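Long-range contacts in tannase (Fusobacterium nucleatum subsp. nucleatum ATCC 25586, PDB 6YQ4), which probably hydrolyses the galloyl ester bonds of gallotannins, as an alpha/beta-hydrolase-type enzyme that also holds a magnesium ion: residues 6-14 with 145-154; 208-219 with 445-455. All blocks are in the same frame, centred on the assembly; numbering follows the deposited sequence.

How the interactions relate
An outlying and a central part of one alpha/beta-hydrolase-like fold are sampled here, and the mixed central sheet is what connects them. Interaction 1 lies at the periphery, where the loop leading to edge strand 16-21 meets the end of helix 134-148 and the magnesium loop. Interaction 2 is buried close to the centre of the molecule: segment 208-219 follows strand 202-206, segment 445-455 follows strand 435-439, and these strands are parallel neighbours in the sheet. The centres of interactions 1 and 2 lie about 38 Å apart, and the nearest atoms of interactions 1 and 2 about 19 Å. Along the chain interaction 1 closes before interaction 2 opens; the first sets the N-terminal loop against the end of helix 134-148, and the second joins the segments after two neighbouring strands beside the probable catalytic centre.

Interaction 1 (6-14 with 145-154); sequences YDLKFNPDK and YLYLNDEVMP. With MG (magnesium ion), chain E.
Phe-10 and Asn-149 bring the two backbones to 6.1 Å between CA atoms, where the irregular segment 6-14 runs past the residue just after helix 134-148. The side-chain amide of Asn-149 grips this segment twice. Its ND2 donates to Leu-8 O at 3.1 Å, nearly straight at 164° and in the carbonyl plane, while a second bond from ND2 goes back to Tyr-145 O. Its OD1 accepts from Phe-10 N at 2.7 Å, with the donor well above the carbonyl plane. The same ND2 sits 3.3 Å above the centre of the Tyr-145 ring.

Farther along segment 6-14, Phe-10 points toward the other segment with CG anti to the backbone N (chi1 170°). Met-153 lays its methyl CE over one ring face, 3.7 Å from the centroid, in a CH-pi contact, and its sulfur stands farther off above that face. Val-152 CG1 lies at the ring edge, and Val-152 CG2 meets Pro-12 CG at 3.8 Å.

Asp-150 O and OD2 and Met-153 O bind magnesium, with Gly-155 O completing the protein ligands. Bonded at both ends, the amide is fixed in rotation, and the metal-bound turn presents Met-153 to Phe-10.

Interaction 2 (208-219 with 445-455); sequences PITNLENADSAY and KDTSLAIPAIL
Ile-451 is the apolar centre of this contact, reaching from the N-terminal part of helix 450-461 into the bend that leads into helix 212-223. With CG1 anti to the carbonyl carbon (chi1 -72°), its CD1 comes to 3.7 Å from Asn-211 CB and also touches Ala-215, while CG2 lies 3.5 Å from Thr-210 O and CG1 meets the methyl of Ala-218. That methyl also packs on Ala-450 and Ser-448. The short segments of the two helices run at 125° to each other, with axes 10.4 Å apart at closest approach. Beyond Ile-451, Pro-208 rests on Pro-452 and Leu-455, and Ile-209 CD1 lies against Thr-447 CG2, the two side chains running past each other in opposite directions.

Direct hydrogen bonds gather at the other end. Tyr-219 OH donates to Lys-445 O at 2.9 Å; the hydroxyl lies in the carbonyl plane, and Lys-445 O at the edge of the tyrosine ring. This hydroxyl is also bonded to Lys-351 N. Ser-448 OG gives a weak bond to Ala-218 O and accepts a weak capping bond from Ala-450 N.

Two waters make further bridges. One donates to Thr-210 O and is bonded to Thr-447 OG1, 2.8 Å away. The other accepts from Asn-211 ND2 and donates to Ile-451 O at 2.7 Å. Asn-211 OD1 in turn receives Asn-214 ND2 in a nearly straight bond (173°).

Both segments border a probable Ser-His-Asp triad: Ile-209 touches Ser-166, and Asp-446 N bonds to Asp-444 OD1. Lys-445 O is thus bound by a side chain and Thr-210 O by a water, while Ile-451 O, already accepting from Leu-455 N, takes a water as second partner. Thr-447, next to Asp-446, links the two sides through Ile-209 and the Thr-210 water.

Interaction 1 (6-14 with 145-154)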
# COMPACT_ATOMS: atom_id res chain seq x y z
N TYR A 6 28.10 -8.30 9.16
CA TYR A 6 27.30 -7.69 10.20
C TYR A 6 26.58 -8.78 10.98
O TYR A 6 25.83 -9.57 10.40
CB TYR A 6 26.28 -6.71 9.61
CG TYR A 6 26.85 -5.34 9.36
CD1 TYR A 6 27.56 -5.06 8.20
CD2 TYR A 6 26.67 -4.32 10.29
CE1 TYR A 6 28.08 -3.81 7.96
CE2 TYR A 6 27.19 -3.06 10.07
CZ TYR A 6 27.90 -2.80 8.90
OH TYR A 6 28.43 -1.54 8.67
N ASP A 7 26.81 -8.84 12.29
CA ASP A 7 26.17 -9.86 13.12
C ASP A 7 24.70 -9.51 13.34
O ASP A 7 24.35 -8.35 13.57
CB ASP A 7 26.91 -9.98 14.45
CG ASP A 7 26.11 -10.74 15.48
OD1 ASP A 7 26.07 -11.98 15.40
OD2 ASP A 7 25.52 -10.08 16.35
N LEU A 8 23.85 -10.54 13.27
CA LEU A 8 22.40 -10.34 13.21
C LEU A 8 21.64 -10.70 14.48
O LEU A 8 20.41 -10.63 14.47
CB LEU A 8 21.81 -11.14 12.05
CG LEU A 8 21.95 -10.50 10.67
CD1 LEU A 8 21.00 -11.13 9.67
CD2 LEU A 8 21.80 -8.97 10.74
N LYS A 9 22.31 -11.08 15.57
CA LYS A 9 21.56 -11.45 16.76
C LYS A 9 21.22 -10.21 17.58
O LYS A 9 22.01 -9.26 17.68
CB LYS A 9 22.29 -12.49 17.61
CG LYS A 9 21.74 -13.93 17.36
CD LYS A 9 20.35 -14.14 17.99
CE LYS A 9 19.86 -15.59 18.00
NZ LYS A 9 20.17 -16.35 16.76
N PHE A 10 20.03 -10.24 18.15
CA PHE A 10 19.46 -9.11 18.87
C PHE A 10 19.97 -9.09 20.30
O PHE A 10 19.94 -10.11 21.01
CB PHE A 10 17.94 -9.24 18.83
CG PHE A 10 17.22 -8.29 19.73
CD1 PHE A 10 16.94 -7.00 19.31
CD2 PHE A 10 16.77 -8.70 20.98
CE1 PHE A 10 16.25 -6.12 20.13
CE2 PHE A 10 16.09 -7.83 21.80
CZ PHE A 10 15.83 -6.54 21.37
N ASN A 11 20.44 -7.93 20.73
CA ASN A 11 20.99 -7.77 22.06
C ASN A 11 19.99 -7.07 22.96
O ASN A 11 19.83 -5.85 22.87
CB ASN A 11 22.30 -6.97 21.99
CG ASN A 11 23.13 -7.15 23.22
OD1 ASN A 11 22.60 -7.19 24.33
ND2 ASN A 11 24.43 -7.28 23.04
N PRO A 12 19.29 -7.79 23.85
CA PRO A 12 18.30 -7.14 24.72
C PRO A 12 18.91 -6.18 25.72
O PRO A 12 18.16 -5.50 26.44
CB PRO A 12 17.63 -8.33 25.45
CG PRO A 12 18.01 -9.55 24.67
CD PRO A 12 19.36 -9.24 24.07
N ASP A 13 20.24 -6.09 25.79
CA ASP A 13 20.91 -5.20 26.73
C ASP A 13 21.30 -3.86 26.12
O ASP A 13 21.63 -2.94 26.88
CB ASP A 13 22.16 -5.89 27.30
CG ASP A 13 21.82 -7.01 28.26
OD1 ASP A 13 22.73 -7.81 28.61
OD2 ASP A 13 20.64 -7.09 28.66
N LYS A 14 21.27 -3.71 24.79
CA LYS A 14 21.71 -2.48 24.13
C LYS A 14 20.48 -1.66 23.75
O LYS A 14 20.00 -1.72 22.62
CB LYS A 14 22.58 -2.79 22.90
CG LYS A 14 22.95 -1.55 22.06
CD LYS A 14 23.60 -0.44 22.90
CE LYS A 14 23.05 0.95 22.53
NZ LYS A 14 23.27 1.94 23.63
N TYR A 145 14.74 -11.32 10.05
CA TYR A 145 15.45 -10.92 11.26
C TYR A 145 14.59 -11.10 12.50
O TYR A 145 15.06 -11.60 13.53
CB TYR A 145 15.90 -9.46 11.13
CG TYR A 145 16.61 -8.91 12.35
CD1 TYR A 145 18.00 -8.88 12.40
CD2 TYR A 145 15.89 -8.42 13.43
CE1 TYR A 145 18.66 -8.39 13.50
CE2 TYR A 145 16.54 -7.92 14.54
CZ TYR A 145 17.93 -7.91 14.57
OH TYR A 145 18.57 -7.43 15.68
N LEU A 146 13.32 -10.69 12.43
CA LEU A 146 12.41 -10.88 13.56
C LEU A 146 12.27 -12.35 13.93
O LEU A 146 12.29 -12.69 15.12
CB LEU A 146 11.04 -10.30 13.25
CG LEU A 146 11.03 -8.78 13.06
CD1 LEU A 146 9.59 -8.30 12.95
CD2 LEU A 146 11.75 -8.11 14.19
N TYR A 147 12.12 -13.24 12.93
CA TYR A 147 11.98 -14.67 13.23
C TYR A 147 13.26 -15.25 13.82
O TYR A 147 13.21 -16.00 14.80
CB TYR A 147 11.58 -15.45 11.97
CG TYR A 147 10.09 -15.43 11.71
CD1 TYR A 147 9.20 -16.10 12.55
CD2 TYR A 147 9.57 -14.71 10.64
CE1 TYR A 147 7.82 -16.07 12.32
CE2 TYR A 147 8.19 -14.68 10.39
CZ TYR A 147 7.33 -15.36 11.23
OH TYR A 147 5.98 -15.30 10.98
N LEU A 148 14.41 -14.91 13.23
CA LEU A 148 15.69 -15.40 13.72
C LEU A 148 15.92 -15.07 15.19
O LEU A 148 16.54 -15.85 15.92
CB LEU A 148 16.83 -14.83 12.87
CG LEU A 148 18.22 -15.40 13.17
CD1 LEU A 148 18.84 -16.09 11.98
CD2 LEU A 148 19.13 -14.30 13.66
N ASN A 149 15.42 -13.92 15.65
CA ASN A 149 15.63 -13.46 17.01
C ASN A 149 14.40 -13.62 17.89
O ASN A 149 14.34 -12.99 18.94
CB ASN A 149 16.04 -12.00 17.03
CG ASN A 149 17.39 -11.77 16.46
OD1 ASN A 149 18.40 -12.09 17.08
ND2 ASN A 149 17.43 -11.21 15.26
N ASP A 150 13.42 -14.41 17.45
CA ASP A 150 12.18 -14.52 18.22
C ASP A 150 12.44 -15.03 19.63
O ASP A 150 11.88 -14.51 20.60
CB ASP A 150 11.19 -15.43 17.48
CG ASP A 150 9.77 -15.34 18.05
OD1 ASP A 150 8.94 -16.22 17.72
OD2 ASP A 150 9.49 -14.39 18.81
N GLU A 151 13.31 -16.03 19.77
CA GLU A 151 13.46 -16.69 21.06
C GLU A 151 14.10 -15.78 22.08
O GLU A 151 13.86 -15.94 23.28
CB GLU A 151 14.26 -17.98 20.90
CG GLU A 151 13.49 -19.04 20.09
CD GLU A 151 14.28 -20.33 19.89
OE1 GLU A 151 15.46 -20.38 20.30
OE2 GLU A 151 13.70 -21.29 19.34
N VAL A 152 14.89 -14.81 21.65
CA VAL A 152 15.53 -13.91 22.59
C VAL A 152 14.84 -12.55 22.67
O VAL A 152 15.02 -11.83 23.66
CB VAL A 152 17.03 -13.78 22.25
CG1 VAL A 152 17.22 -13.07 20.91
CG2 VAL A 152 17.78 -13.10 23.38
N MET A 153 14.04 -12.19 21.67
CA MET A 153 13.36 -10.89 21.66
C MET A 153 11.95 -11.02 22.23
O MET A 153 11.24 -11.98 21.91
CB MET A 153 13.28 -10.33 20.24
CG MET A 153 12.57 -8.97 20.11
SD MET A 153 12.53 -8.30 18.42
CE MET A 153 14.22 -8.67 17.93
N PRO A 154 11.54 -10.08 23.09
CA PRO A 154 10.16 -10.11 23.59
C PRO A 154 9.15 -10.05 22.45
O PRO A 154 9.42 -9.51 21.37
CB PRO A 154 10.08 -8.87 24.49
CG PRO A 154 11.49 -8.67 24.97
CD PRO A 154 12.37 -9.10 23.81
MG MG E . 9.67 -13.37 21.01

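Interaction 2 (208-219 with 445-455)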
# COMPACT_ATOMS: atom_id res chain seq x y z
N PRO A 208 -3.73 1.13 -1.04
CA PRO A 208 -2.55 0.54 -1.69
C PRO A 208 -2.49 0.93 -3.16
O PRO A 208 -3.48 0.84 -3.89
CB PRO A 208 -2.76 -0.97 -1.53
CG PRO A 208 -4.23 -1.16 -1.28
CD PRO A 208 -4.69 0.11 -0.58
N ILE A 209 -1.31 1.34 -3.60
CA ILE A 209 -1.07 1.59 -5.02
C ILE A 209 -0.42 0.34 -5.60
O ILE A 209 0.81 0.29 -5.74
CB ILE A 209 -0.18 2.84 -5.25
CG1 ILE A 209 -0.73 4.08 -4.52
CG2 ILE A 209 0.03 3.17 -6.73
CD1 ILE A 209 -2.12 4.46 -4.89
N THR A 210 -1.23 -0.69 -5.90
CA THR A 210 -0.79 -1.98 -6.48
C THR A 210 -1.40 -2.26 -7.84
O THR A 210 -2.10 -1.42 -8.43
CB THR A 210 -1.16 -3.22 -5.65
OG1 THR A 210 -2.45 -3.07 -5.03
CG2 THR A 210 -0.08 -3.64 -4.73
N ASN A 211 -1.19 -3.51 -8.29
CA ASN A 211 -1.67 -3.97 -9.59
C ASN A 211 -1.27 -2.98 -10.69
O ASN A 211 -2.08 -2.66 -11.58
CB ASN A 211 -3.17 -4.16 -9.56
CG ASN A 211 -3.65 -5.24 -10.49
OD1 ASN A 211 -2.91 -5.67 -11.38
ND2 ASN A 211 -4.90 -5.71 -10.27
N LEU A 212 -0.01 -2.51 -10.64
CA LEU A 212 0.38 -1.31 -11.40
C LEU A 212 0.12 -1.47 -12.90
O LEU A 212 -0.44 -0.57 -13.53
CB LEU A 212 1.86 -0.99 -11.15
CG LEU A 212 2.03 -0.53 -9.71
CD1 LEU A 212 3.47 -0.27 -9.40
CD2 LEU A 212 1.16 0.69 -9.48
N GLU A 213 0.50 -2.61 -13.47
CA GLU A 213 0.29 -2.81 -14.90
C GLU A 213 -1.19 -2.86 -15.29
O GLU A 213 -1.49 -2.69 -16.48
CB GLU A 213 1.02 -4.09 -15.36
CG GLU A 213 0.47 -5.40 -14.79
CD GLU A 213 1.10 -5.76 -13.47
OE1 GLU A 213 1.53 -4.81 -12.77
OE2 GLU A 213 1.14 -6.97 -13.10
N ASN A 214 -2.13 -3.08 -14.35
CA ASN A 214 -3.55 -3.00 -14.69
C ASN A 214 -4.23 -1.74 -14.17
O ASN A 214 -5.43 -1.55 -14.41
CB ASN A 214 -4.33 -4.22 -14.20
CG ASN A 214 -3.85 -5.51 -14.85
OD1 ASN A 214 -4.01 -5.70 -16.05
ND2 ASN A 214 -3.25 -6.40 -14.05
N ALA A 215 -3.51 -0.86 -13.46
CA ALA A 215 -4.18 0.30 -12.89
C ALA A 215 -4.50 1.41 -13.90
O ALA A 215 -5.32 2.28 -13.59
CB ALA A 215 -3.34 0.86 -11.75
N ASP A 216 -3.91 1.38 -15.11
CA ASP A 216 -4.25 2.37 -16.14
C ASP A 216 -5.63 2.14 -16.75
O ASP A 216 -6.41 3.08 -16.92
CB ASP A 216 -3.19 2.37 -17.24
CG ASP A 216 -1.92 3.08 -16.84
OD1 ASP A 216 -2.02 4.15 -16.18
OD2 ASP A 216 -0.83 2.57 -17.17
N SER A 217 -5.92 0.90 -17.17
CA SER A 217 -7.24 0.60 -17.72
C SER A 217 -8.32 0.79 -16.67
O SER A 217 -9.42 1.28 -16.98
CB SER A 217 -7.28 -0.83 -18.27
OG SER A 217 -6.96 -1.76 -17.25
N ALA A 218 -8.05 0.39 -15.43
CA ALA A 218 -9.06 0.54 -14.39
C ALA A 218 -9.34 2.01 -14.14
O ALA A 218 -10.50 2.40 -13.91
CB ALA A 218 -8.61 -0.16 -13.11
N TYR A 219 -8.31 2.86 -14.20
CA TYR A 219 -8.49 4.28 -13.92
C TYR A 219 -9.31 4.97 -15.00
O TYR A 219 -10.11 5.87 -14.71
CB TYR A 219 -7.13 4.94 -13.77
CG TYR A 219 -7.15 6.29 -13.06
CD1 TYR A 219 -7.28 7.47 -13.78
CD2 TYR A 219 -7.09 6.37 -11.68
CE1 TYR A 219 -7.29 8.71 -13.14
CE2 TYR A 219 -7.10 7.60 -11.02
CZ TYR A 219 -7.20 8.77 -11.77
OH TYR A 219 -7.22 10.01 -11.16
N LYS A 445 -8.68 9.63 -5.41
CA LYS A 445 -8.52 9.44 -6.85
C LYS A 445 -7.07 9.25 -7.23
O LYS A 445 -6.72 9.40 -8.40
CB LYS A 445 -9.14 10.61 -7.61
CG LYS A 445 -10.63 10.77 -7.32
CD LYS A 445 -11.20 11.95 -8.12
CE LYS A 445 -12.68 12.11 -7.87
NZ LYS A 445 -13.10 13.50 -8.17
N ASP A 446 -6.21 8.87 -6.27
CA ASP A 446 -4.84 8.54 -6.63
C ASP A 446 -4.77 7.23 -7.38
O ASP A 446 -3.85 7.02 -8.17
CB ASP A 446 -3.95 8.49 -5.39
CG ASP A 446 -3.50 9.89 -4.94
OD1 ASP A 446 -4.37 10.74 -4.58
OD2 ASP A 446 -2.29 10.14 -4.94
N THR A 447 -5.73 6.34 -7.12
CA THR A 447 -5.92 5.14 -7.92
C THR A 447 -7.41 4.85 -7.97
O THR A 447 -8.20 5.39 -7.20
CB THR A 447 -5.15 3.94 -7.37
OG1 THR A 447 -5.23 2.87 -8.32
CG2 THR A 447 -5.72 3.46 -6.04
N SER A 448 -7.79 4.02 -8.93
CA SER A 448 -9.17 3.60 -9.06
C SER A 448 -9.61 2.77 -7.85
O SER A 448 -8.88 1.90 -7.39
CB SER A 448 -9.31 2.77 -10.33
OG SER A 448 -10.66 2.56 -10.64
N LEU A 449 -10.81 3.05 -7.33
CA LEU A 449 -11.38 2.17 -6.29
C LEU A 449 -11.52 0.73 -6.79
O LEU A 449 -11.60 -0.20 -5.98
CB LEU A 449 -12.74 2.71 -5.84
CG LEU A 449 -13.53 1.91 -4.80
CD1 LEU A 449 -12.85 1.97 -3.44
CD2 LEU A 449 -14.94 2.43 -4.70
N ALA A 450 -11.54 0.53 -8.11
CA ALA A 450 -11.61 -0.80 -8.68
C ALA A 450 -10.43 -1.67 -8.26
O ALA A 450 -10.56 -2.89 -8.19
CB ALA A 450 -11.69 -0.70 -10.21
N ILE A 451 -9.28 -1.05 -7.98
CA ILE A 451 -8.02 -1.78 -7.78
C ILE A 451 -7.99 -2.38 -6.38
O ILE A 451 -7.75 -3.59 -6.25
CB ILE A 451 -6.79 -0.88 -8.04
CG1 ILE A 451 -6.61 -0.59 -9.53
CG2 ILE A 451 -5.52 -1.57 -7.51
CD1 ILE A 451 -5.96 -1.77 -10.29
N PRO A 452 -8.17 -1.60 -5.30
CA PRO A 452 -8.27 -2.25 -3.99
C PRO A 452 -9.47 -3.18 -3.87
O PRO A 452 -9.35 -4.23 -3.21
CB PRO A 452 -8.36 -1.07 -2.99
CG PRO A 452 -8.82 0.13 -3.81
CD PRO A 452 -8.22 -0.12 -5.19
N ALA A 453 -10.60 -2.85 -4.50
CA ALA A 453 -11.74 -3.78 -4.53
C ALA A 453 -11.36 -5.12 -5.14
O ALA A 453 -11.72 -6.18 -4.60
CB ALA A 453 -12.92 -3.19 -5.33
N ILE A 454 -10.64 -5.10 -6.28
CA ILE A 454 -10.19 -6.34 -6.91
C ILE A 454 -9.25 -7.12 -5.99
O ILE A 454 -9.32 -8.35 -5.91
CB ILE A 454 -9.53 -6.05 -8.26
CG1 ILE A 454 -10.58 -5.78 -9.34
CG2 ILE A 454 -8.56 -7.16 -8.66
CD1 ILE A 454 -9.95 -5.14 -10.57
N LEU A 455 -8.36 -6.42 -5.27
CA LEU A 455 -7.53 -7.12 -4.29
C LEU A 455 -8.39 -7.79 -3.23
O LEU A 455 -8.23 -8.98 -2.91
CB LEU A 455 -6.55 -6.16 -3.65
CG LEU A 455 -5.63 -6.66 -2.54
CD1 LEU A 455 -4.55 -7.52 -3.13
CD2 LEU A 455 -5.02 -5.46 -1.84
O HOH W 1 -2.91 1.28 -8.34
O HOH W 2 -5.96 -5.17 -7.50